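PDB 4HGZ: CcbJ from Streptomyces caelestis, which probably transfers a methyl group from S-adenosyl-L-methionine to a nitrogen atom of its substrate, as an N-methyltransferase. Local coordinates for residues F166-L171 with H266-R271; T180-G185 with A198-P203; A205-A210 with R227-Y232. All coordinates share one frame; numbering follows the deposited sequence.

In the fold
From the N terminus, the chain first builds the parallel strands of the methyltransferase core and reaches strand 164-171. Contact 1 starts there and closes only with strand 265-272, so it encloses a long loop. Contacts 2 and 3 are both nested in that loop, one after the other. Contact 2 closes the hairpin of strands 181-189 and 193-202. Contact 3 closes the next hairpin, strands 207-216 and 221-229. Together they form a four-stranded antiparallel sheet beside the core. The centres of contacts 2 and 3 are about 10 Å apart, and His-201 meets Tyr-230 between them. Leu-171 joins contact 1 to contact 3.

Contact 1. Residues F166-L171 with H266-R271; sequences FVVQCL and HVSVYR
Phe-166 and Tyr-270 exchange both of their backbone hydrogen bonds, with Tyr-270 N 2.8 Å from Phe-166 O. Val-168 with Ser-268 and Cys-170 with His-266 repeat this pattern, which gives six bonds between two antiparallel strands. The non-hydrogen-bonded pairs are Val-167 with Val-269 and Gln-169 with Val-267. Here CA-H...O contacts add to the pairing, as between Val-167 CA and Ser-268 O at 3.2 Å.

The face with the aromatic residues carries Phe-166, Val-168, Cys-170, His-266, Ser-268 and Tyr-270. Phe-166 and Tyr-270 lie side by side and point the same way, and their CD2 atoms are 3.9 Å apart. Val-168 CG2 reaches Ser-268 CB and the edge of the Tyr-270 ring. The His-266 ring leans toward the partner strand, because CG sits between the backbone N and the carbonyl carbon (chi1 65°). Its NE2 comes 3.9 Å from Cys-170 CB, and Cys-170 SG approaches the ring obliquely. Its ND1 gives a weak bond to Ser-268 OG.

On the opposite face Val-167 CG1 meets Val-267 CG1 at 4.0 Å. Val-267 CG2 also touches CB and CG of Gln-169. Phe-56 of helix 50-61 packs on Val-167, Val-267 and Val-269. Leu-236 of helix 233-242 packs on His-266 and Tyr-270, and Tyr-270 OH bonds to Asp-237. Gln-169 OE1 bonds to Phe-137 N, and the Gln-169 side chain lies about 5 Å from that of Arg-75, a residue of the S-adenosyl-L-homocysteine site.

Strand 265-272, the last in the chain, is inserted antiparallel between strands 164-171 and 245-251, as in the class I methyltransferase fold. Within this buried pairing, the polar ends of Gln-169 and Tyr-270 are satisfied by neighbouring elements, while the strands themselves are joined by backbone bonds and apolar packing.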
loop_
_atom_site.group_PDB
_atom_site.type_symbol
_atom_site.label_atom_id
_atom_site.label_comp_id
_atom_site.label_asym_id
_atom_site.label_seq_id
_atom_site.Cartn_x
_atom_site.Cartn_y
_atom_site.Cartn_z
ATOM N N PHE C 166 34.419 -1.110 18.583
ATOM C CA PHE C 166 34.137 -0.936 17.162
ATOM C C PHE C 166 32.704 -0.448 17.012
ATOM O O PHE C 166 31.770 -1.084 17.497
ATOM C CB PHE C 166 34.309 -2.274 16.450
ATOM C CG PHE C 166 33.935 -2.253 14.997
ATOM C CD1 PHE C 166 34.600 -1.433 14.108
ATOM C CD2 PHE C 166 32.945 -3.091 14.512
ATOM C CE1 PHE C 166 34.267 -1.425 12.750
ATOM C CE2 PHE C 166 32.611 -3.094 13.160
ATOM C CZ PHE C 166 33.276 -2.251 12.275
ATOM N N VAL C 167 32.529 0.678 16.333
ATOM C CA VAL C 167 31.233 1.334 16.256
ATOM C C VAL C 167 30.823 1.499 14.809
ATOM O O VAL C 167 31.575 2.054 14.020
ATOM C CB VAL C 167 31.297 2.744 16.882
ATOM C CG1 VAL C 167 29.942 3.432 16.779
ATOM C CG2 VAL C 167 31.755 2.668 18.327
ATOM N N VAL C 168 29.631 1.025 14.466
ATOM C CA VAL C 168 29.099 1.182 13.117
ATOM C C VAL C 168 27.725 1.822 13.189
ATOM O O VAL C 168 27.006 1.666 14.169
ATOM C CB VAL C 168 28.918 -0.178 12.378
ATOM C CG1 VAL C 168 30.194 -0.983 12.401
ATOM C CG2 VAL C 168 27.821 -0.969 13.008
ATOM N N GLN C 169 27.364 2.531 12.134
ATOM C CA GLN C 169 26.049 3.072 11.993
ATOM C C GLN C 169 25.541 2.624 10.650
ATOM O O GLN C 169 26.121 2.967 9.619
ATOM C CB GLN C 169 26.118 4.592 12.031
ATOM C CG GLN C 169 24.836 5.288 11.593
ATOM C CD GLN C 169 25.013 6.777 11.532
ATOM O OE1 GLN C 169 25.898 7.290 10.832
ATOM N NE2 GLN C 169 24.188 7.492 12.289
ATOM N N CYS C 170 24.451 1.866 10.657
ATOM C CA CYS C 170 23.941 1.231 9.445
ATOM C C CYS C 170 22.435 1.368 9.324
ATOM O O CYS C 170 21.731 1.399 10.323
ATOM C CB CYS C 170 24.254 -0.264 9.472
ATOM S SG CYS C 170 25.935 -0.681 9.801
ATOM N N LEU C 171 21.941 1.408 8.093
ATOM C CA LEU C 171 20.506 1.380 7.862
ATOM C C LEU C 171 19.912 0.120 8.476
ATOM O O LEU C 171 20.530 -0.941 8.470
ATOM C CB LEU C 171 20.199 1.451 6.367
ATOM C CG LEU C 171 20.575 0.241 5.518
ATOM C CD1 LEU C 171 19.404 -0.717 5.455
ATOM C CD2 LEU C 171 20.962 0.691 4.119
ATOM N N HIS C 266 20.614 2.132 12.967
ATOM C CA HIS C 266 21.107 1.838 14.291
ATOM C C HIS C 266 22.576 2.203 14.414
ATOM O O HIS C 266 23.286 2.334 13.423
ATOM C CB HIS C 266 20.871 0.389 14.677
ATOM C CG HIS C 266 21.630 -0.594 13.841
ATOM N ND1 HIS C 266 22.887 -1.043 14.182
ATOM C CD2 HIS C 266 21.291 -1.243 12.702
ATOM C CE1 HIS C 266 23.301 -1.907 13.273
ATOM N NE2 HIS C 266 22.350 -2.050 12.368
ATOM N N VAL C 267 22.996 2.413 15.651
ATOM C CA VAL C 267 24.380 2.608 15.980
ATOM C C VAL C 267 24.715 1.464 16.917
ATOM O O VAL C 267 24.058 1.270 17.935
ATOM C CB VAL C 267 24.582 3.941 16.690
ATOM C CG1 VAL C 267 25.970 4.022 17.285
ATOM C CG2 VAL C 267 24.334 5.082 15.738
ATOM N N SER C 268 25.719 0.686 16.554
ATOM C CA SER C 268 26.068 -0.491 17.320
ATOM C C SER C 268 27.496 -0.378 17.816
ATOM O O SER C 268 28.380 0.106 17.102
ATOM C CB SER C 268 25.903 -1.750 16.464
ATOM O OG SER C 268 24.600 -1.816 15.912
ATOM N N VAL C 269 27.710 -0.826 19.045
ATOM C CA VAL C 269 29.015 -0.780 19.667
ATOM C C VAL C 269 29.443 -2.193 20.054
ATOM O O VAL C 269 28.727 -2.888 20.796
ATOM C CB VAL C 269 28.985 0.074 20.938
ATOM C CG1 VAL C 269 30.388 0.239 21.498
ATOM C CG2 VAL C 269 28.358 1.405 20.652
ATOM N N TYR C 270 30.614 -2.600 19.565
ATOM C CA TYR C 270 31.139 -3.948 19.784
ATOM C C TYR C 270 32.469 -3.916 20.532
ATOM O O TYR C 270 33.242 -2.952 20.411
ATOM C CB TYR C 270 31.358 -4.645 18.441
ATOM C CG TYR C 270 30.111 -4.833 17.614
ATOM C CD1 TYR C 270 29.308 -5.954 17.777
ATOM C CD2 TYR C 270 29.736 -3.893 16.670
ATOM C CE1 TYR C 270 28.174 -6.134 17.014
ATOM C CE2 TYR C 270 28.604 -4.063 15.910
ATOM C CZ TYR C 270 27.823 -5.182 16.086
ATOM O OH TYR C 270 26.683 -5.354 15.330
ATOM N N ARG C 271 32.726 -4.979 21.295
ATOM C CA ARG C 271 33.995 -5.179 21.984
ATOM C C ARG C 271 34.637 -6.448 21.462
ATOM O O ARG C 271 33.984 -7.264 20.821
ATOM C CB ARG C 271 33.786 -5.371 23.484
ATOM C CG ARG C 271 33.601 -4.116 24.289
ATOM C CD ARG C 271 33.556 -4.458 25.777
ATOM N NE ARG C 271 32.599 -5.530 26.052
ATOM C CZ ARG C 271 32.463 -6.136 27.227
ATOM N NH1 ARG C 271 33.233 -5.792 28.251
ATOM N NH2 ARG C 271 31.559 -7.095 27.376
#

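Contact 2. Residues T180-G185 with A198-P203; sequences TGNTFG and ASKHDP
Thr-180 lies across Pro-203 at about a right angle, with its OG1 3.7 Å from Pro-203 CG. Gly-181 follows and pairs with His-201 by two backbone bonds. The His-201 N donor stands above the carbonyl plane of Gly-181, 2.9 Å from its O. Gly-181 has a positive phi (90°), a backbone shape that glycine adopts readily.

Asn-182 lies alongside Lys-200, and both point the same way. Its OD1 is 3.2 Å from Lys-200 CG, so the amide meets the aliphatic part of the lysine. The lysine chain bends at chi3 (64°), and its NZ leads away to a salt bridge with Glu-188 of the second subunit. Asn-182 ND2 bonds to Thr-186 O of that subunit.

Thr-183 makes both backbone bonds with Ser-199, and its OG1 is 3.5 Å from Ser-199 CB. Phe-184 presents a ring edge to Ala-198, with CD1 3.7 Å from CB. The same ring meets Phe-184 of the second and fourth subunits edge-to-face.

The pairing is the open end of the antiparallel hairpin 181-189 and 193-202. Strand 181-189 is outermost in the sheet within this chain and takes part in the subunit interface. Strand 193-202 is bordered on its other side by strand 207-216, where Leu-208 packs on Ser-199 and His-201.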
loop_
_atom_site.group_PDB
_atom_site.type_symbol
_atom_site.label_atom_id
_atom_site.label_comp_id
_atom_site.label_asym_id
_atom_site.label_seq_id
_atom_site.Cartn_x
_atom_site.Cartn_y
_atom_site.Cartn_z
ATOM N N THR C 180 10.465 -4.018 -2.621
ATOM C CA THR C 180 11.143 -4.951 -3.498
ATOM C C THR C 180 11.220 -4.375 -4.902
ATOM O O THR C 180 10.248 -3.833 -5.410
ATOM C CB THR C 180 10.398 -6.296 -3.563
ATOM O OG1 THR C 180 10.656 -7.041 -2.371
ATOM C CG2 THR C 180 10.852 -7.104 -4.766
ATOM N N GLY C 181 12.382 -4.490 -5.526
ATOM C CA GLY C 181 12.522 -4.111 -6.917
ATOM C C GLY C 181 12.904 -2.662 -7.062
ATOM O O GLY C 181 13.613 -2.107 -6.217
ATOM N N ASN C 182 12.416 -2.049 -8.133
ATOM C CA ASN C 182 12.776 -0.688 -8.481
ATOM C C ASN C 182 11.901 0.364 -7.797
ATOM O O ASN C 182 10.700 0.188 -7.685
ATOM C CB ASN C 182 12.708 -0.526 -10.003
ATOM C CG ASN C 182 13.631 -1.495 -10.735
ATOM O OD1 ASN C 182 14.415 -2.209 -10.115
ATOM N ND2 ASN C 182 13.545 -1.514 -12.058
ATOM N N THR C 183 12.506 1.455 -7.333
ATOM C CA THR C 183 11.729 2.595 -6.853
ATOM C C THR C 183 12.278 3.904 -7.422
ATOM O O THR C 183 13.416 3.967 -7.901
ATOM C CB THR C 183 11.741 2.694 -5.317
ATOM O OG1 THR C 183 13.079 2.939 -4.871
ATOM C CG2 THR C 183 11.241 1.402 -4.683
ATOM N N PHE C 184 11.454 4.945 -7.381
ATOM C CA PHE C 184 11.899 6.294 -7.714
ATOM C C PHE C 184 11.244 7.279 -6.757
ATOM O O PHE C 184 10.038 7.219 -6.520
ATOM C CB PHE C 184 11.555 6.667 -9.152
ATOM C CG PHE C 184 12.208 7.960 -9.613
ATOM C CD1 PHE C 184 13.462 7.950 -10.213
ATOM C CD2 PHE C 184 11.567 9.181 -9.442
ATOM C CE1 PHE C 184 14.055 9.121 -10.639
ATOM C CE2 PHE C 184 12.158 10.364 -9.872
ATOM C CZ PHE C 184 13.406 10.335 -10.462
ATOM N N GLY C 185 12.034 8.176 -6.190
ATOM C CA GLY C 185 11.506 9.051 -5.152
ATOM C C GLY C 185 12.139 10.419 -5.142
ATOM O O GLY C 185 13.185 10.637 -5.749
ATOM N N ALA C 198 16.822 7.142 -7.905
ATOM C CA ALA C 198 16.348 5.950 -8.593
ATOM C C ALA C 198 17.098 4.781 -7.985
ATOM O O ALA C 198 18.317 4.850 -7.777
ATOM C CB ALA C 198 16.604 6.039 -10.083
ATOM N N SER C 199 16.371 3.712 -7.688
ATOM C CA SER C 199 16.925 2.655 -6.858
ATOM C C SER C 199 16.498 1.248 -7.295
ATOM O O SER C 199 15.405 1.051 -7.840
ATOM C CB SER C 199 16.548 2.924 -5.400
ATOM O OG SER C 199 16.971 1.882 -4.552
ATOM N N LYS C 200 17.381 0.278 -7.076
ATOM C CA LYS C 200 17.058 -1.134 -7.324
ATOM C C LYS C 200 17.366 -1.926 -6.072
ATOM O O LYS C 200 18.475 -1.869 -5.554
ATOM C CB LYS C 200 17.853 -1.697 -8.496
ATOM C CG LYS C 200 17.437 -1.153 -9.843
ATOM C CD LYS C 200 18.427 -1.550 -10.928
ATOM C CE LYS C 200 18.461 -3.045 -11.139
ATOM N NZ LYS C 200 19.338 -3.399 -12.281
ATOM N N HIS C 201 16.372 -2.638 -5.564
ATOM C CA HIS C 201 16.540 -3.367 -4.325
ATOM C C HIS C 201 16.316 -4.834 -4.578
ATOM O O HIS C 201 15.319 -5.218 -5.177
ATOM C CB HIS C 201 15.564 -2.857 -3.266
ATOM C CG HIS C 201 15.588 -3.633 -1.985
ATOM N ND1 HIS C 201 14.440 -4.046 -1.343
ATOM C CD2 HIS C 201 16.621 -4.076 -1.226
ATOM C CE1 HIS C 201 14.763 -4.705 -0.245
ATOM N NE2 HIS C 201 16.081 -4.744 -0.154
ATOM N N ASP C 202 17.260 -5.651 -4.132
ATOM C CA ASP C 202 17.108 -7.090 -4.193
ATOM C C ASP C 202 17.153 -7.625 -2.773
ATOM O O ASP C 202 18.220 -7.742 -2.172
ATOM C CB ASP C 202 18.203 -7.712 -5.059
ATOM C CG ASP C 202 18.177 -9.231 -5.036
ATOM O OD1 ASP C 202 17.650 -9.821 -4.067
ATOM O OD2 ASP C 202 18.697 -9.831 -5.995
ATOM N N PRO C 203 15.980 -7.956 -2.233
ATOM C CA PRO C 203 15.826 -8.345 -0.844
ATOM C C PRO C 203 16.447 -9.715 -0.564
ATOM O O PRO C 203 16.678 -10.065 0.593
ATOM C CB PRO C 203 14.305 -8.399 -0.677
ATOM C CG PRO C 203 13.814 -8.841 -2.009
ATOM C CD PRO C 203 14.742 -8.166 -3.005
#

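Contact 3. Residues A205-A210 with R227-Y232; sequences AQTLSA and RLRYAY
Gln-206 lays its backbone carbonyl over the Tyr-230 ring, with O 3.4 Å from CD2, and the same oxygen accepts the Tyr-230 N-H. Its CB also sits over a face of this ring in a CH-pi contact, 3.9 Å from the centroid. A left-handed backbone (phi 59°, psi 45°) lets Gln-206 and Thr-207 both face Asp-202, as a G1 beta bulge.

The Gln-206 side chain runs out extended. It brings NE2 to 3.0 Å from Tyr-230 O, and this acceptor lies in the plane of the amide. NE2 also bonds to Glu-235. The amide oxygen OE1 meets the edge of the Tyr-232 ring, whose plane is nearly perpendicular to that of the amide. Arg-229 places NH1 near NE2, with its CG 3.3 Å from Gln-206 O. Its guanidinium forms a salt bridge with Glu-235, so this carboxylate serves both side chains.

Further along, Leu-208 and Leu-228 share two backbone bonds, and their CD1 atoms touch at 4.1 Å. At the next pair Ser-209 OG sits over the centre of the Arg-227 guanidinium, 3.7 Å from CZ, but that arginine is poorly ordered.

This is the open end of hairpin 207-216 and 221-229. Strand 193-202 borders strand 207-216, while 221-229 is outermost in this sheet within the chain. Tyr-230 OH probably bonds to His-201 NE2. Leu-171 of strand 164-171 packs on Leu-228 and Tyr-230. Tyr-232 is the N-cap of helix 233-242, and its ring stacks on Tyr-232 of the third subunit.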
loop_
_atom_site.group_PDB
_atom_site.type_symbol
_atom_site.label_atom_id
_atom_site.label_comp_id
_atom_site.label_asym_id
_atom_site.label_seq_id
_atom_site.Cartn_x
_atom_site.Cartn_y
_atom_site.Cartn_z
ATOM N N ALA C 205 19.532 -10.929 -2.197
ATOM C CA ALA C 205 20.960 -10.628 -2.057
ATOM C C ALA C 205 21.210 -9.540 -1.020
ATOM O O ALA C 205 22.347 -9.315 -0.627
ATOM C CB ALA C 205 21.538 -10.207 -3.381
ATOM N N GLN C 206 20.142 -8.862 -0.604
ATOM C CA GLN C 206 20.226 -7.741 0.323
ATOM C C GLN C 206 21.099 -6.605 -0.200
ATOM O O GLN C 206 21.913 -6.031 0.521
ATOM C CB GLN C 206 20.683 -8.223 1.697
ATOM C CG GLN C 206 19.745 -9.286 2.249
ATOM C CD GLN C 206 20.199 -9.852 3.580
ATOM O OE1 GLN C 206 19.711 -10.894 4.009
ATOM N NE2 GLN C 206 21.141 -9.174 4.238
ATOM N N THR C 207 20.904 -6.268 -1.464
ATOM C CA THR C 207 21.645 -5.173 -2.058
ATOM C C THR C 207 20.752 -4.006 -2.399
ATOM O O THR C 207 19.556 -4.173 -2.659
ATOM C CB THR C 207 22.322 -5.604 -3.367
ATOM O OG1 THR C 207 21.341 -6.186 -4.239
ATOM C CG2 THR C 207 23.405 -6.615 -3.087
ATOM N N LEU C 208 21.357 -2.823 -2.409
ATOM C CA LEU C 208 20.753 -1.640 -3.004
ATOM C C LEU C 208 21.728 -1.059 -4.013
ATOM O O LEU C 208 22.927 -0.923 -3.742
ATOM C CB LEU C 208 20.462 -0.586 -1.948
ATOM C CG LEU C 208 19.314 -0.868 -1.007
ATOM C CD1 LEU C 208 19.511 -0.025 0.236
ATOM C CD2 LEU C 208 17.990 -0.553 -1.711
ATOM N N SER C 209 21.206 -0.724 -5.179
ATOM C CA SER C 209 21.976 -0.051 -6.195
ATOM C C SER C 209 21.151 1.160 -6.636
ATOM O O SER C 209 20.013 1.025 -7.086
ATOM C CB SER C 209 22.242 -0.995 -7.360
ATOM O OG SER C 209 22.842 -0.304 -8.439
ATOM N N ALA C 210 21.723 2.345 -6.488
ATOM C CA ALA C 210 20.966 3.563 -6.694
ATOM C C ALA C 210 21.779 4.652 -7.383
ATOM O O ALA C 210 23.005 4.630 -7.378
ATOM C CB ALA C 210 20.450 4.068 -5.366
ATOM N N ARG C 227 26.134 1.753 -4.195
ATOM C CA ARG C 227 25.711 0.382 -3.990
ATOM C C ARG C 227 25.958 0.021 -2.546
ATOM O O ARG C 227 27.006 0.333 -2.012
ATOM C CB ARG C 227 26.517 -0.581 -4.867
ATOM C CG ARG C 227 26.332 -0.410 -6.364
ATOM C CD ARG C 227 27.082 -1.487 -7.144
ATOM N NE ARG C 227 26.805 -1.408 -8.579
ATOM C CZ ARG C 227 25.943 -2.192 -9.228
ATOM N NH1 ARG C 227 25.270 -3.136 -8.578
ATOM N NH2 ARG C 227 25.756 -2.036 -10.533
ATOM N N LEU C 228 24.988 -0.637 -1.919
ATOM C CA LEU C 228 25.153 -1.143 -0.564
ATOM C C LEU C 228 24.828 -2.630 -0.535
ATOM O O LEU C 228 24.027 -3.111 -1.328
ATOM C CB LEU C 228 24.203 -0.419 0.403
ATOM C CG LEU C 228 24.268 1.104 0.445
ATOM C CD1 LEU C 228 23.095 1.648 1.223
ATOM C CD2 LEU C 228 25.584 1.594 1.037
ATOM N N ARG C 229 25.455 -3.358 0.375
ATOM C CA ARG C 229 24.892 -4.623 0.803
ATOM C C ARG C 229 24.617 -4.471 2.271
ATOM O O ARG C 229 25.551 -4.288 3.050
ATOM C CB ARG C 229 25.813 -5.844 0.594
ATOM C CG ARG C 229 24.974 -7.112 0.719
ATOM C CD ARG C 229 25.647 -8.297 1.380
ATOM N NE ARG C 229 25.776 -8.209 2.831
ATOM C CZ ARG C 229 25.298 -9.112 3.684
ATOM N NH1 ARG C 229 24.622 -10.169 3.248
ATOM N NH2 ARG C 229 25.498 -8.957 4.983
ATOM N N TYR C 230 23.346 -4.545 2.660
ATOM C CA TYR C 230 23.015 -4.336 4.069
ATOM C C TYR C 230 22.932 -5.653 4.819
ATOM O O TYR C 230 22.863 -6.724 4.217
ATOM C CB TYR C 230 21.713 -3.548 4.225
ATOM C CG TYR C 230 20.525 -4.171 3.540
ATOM C CD1 TYR C 230 19.812 -5.200 4.141
ATOM C CD2 TYR C 230 20.112 -3.732 2.295
ATOM C CE1 TYR C 230 18.723 -5.777 3.513
ATOM C CE2 TYR C 230 19.021 -4.307 1.657
ATOM C CZ TYR C 230 18.336 -5.327 2.274
ATOM O OH TYR C 230 17.256 -5.886 1.651
ATOM N N ALA C 231 22.960 -5.573 6.142
ATOM C CA ALA C 231 22.746 -6.753 6.960
ATOM C C ALA C 231 21.621 -6.476 7.940
ATOM O O ALA C 231 21.404 -5.334 8.353
ATOM C CB ALA C 231 23.993 -7.102 7.706
ATOM N N TYR C 232 20.900 -7.517 8.317
ATOM C CA TYR C 232 19.947 -7.371 9.381
ATOM C C TYR C 232 20.698 -7.434 10.701
ATOM O O TYR C 232 21.720 -8.112 10.802
ATOM C CB TYR C 232 18.923 -8.473 9.305
ATOM C CG TYR C 232 17.907 -8.287 8.211
ATOM C CD1 TYR C 232 16.715 -7.610 8.451
ATOM C CD2 TYR C 232 18.121 -8.808 6.949
ATOM C CE1 TYR C 232 15.778 -7.456 7.465
ATOM C CE2 TYR C 232 17.185 -8.664 5.960
ATOM C CZ TYR C 232 16.020 -7.994 6.226
ATOM O OH TYR C 232 15.098 -7.848 5.241
#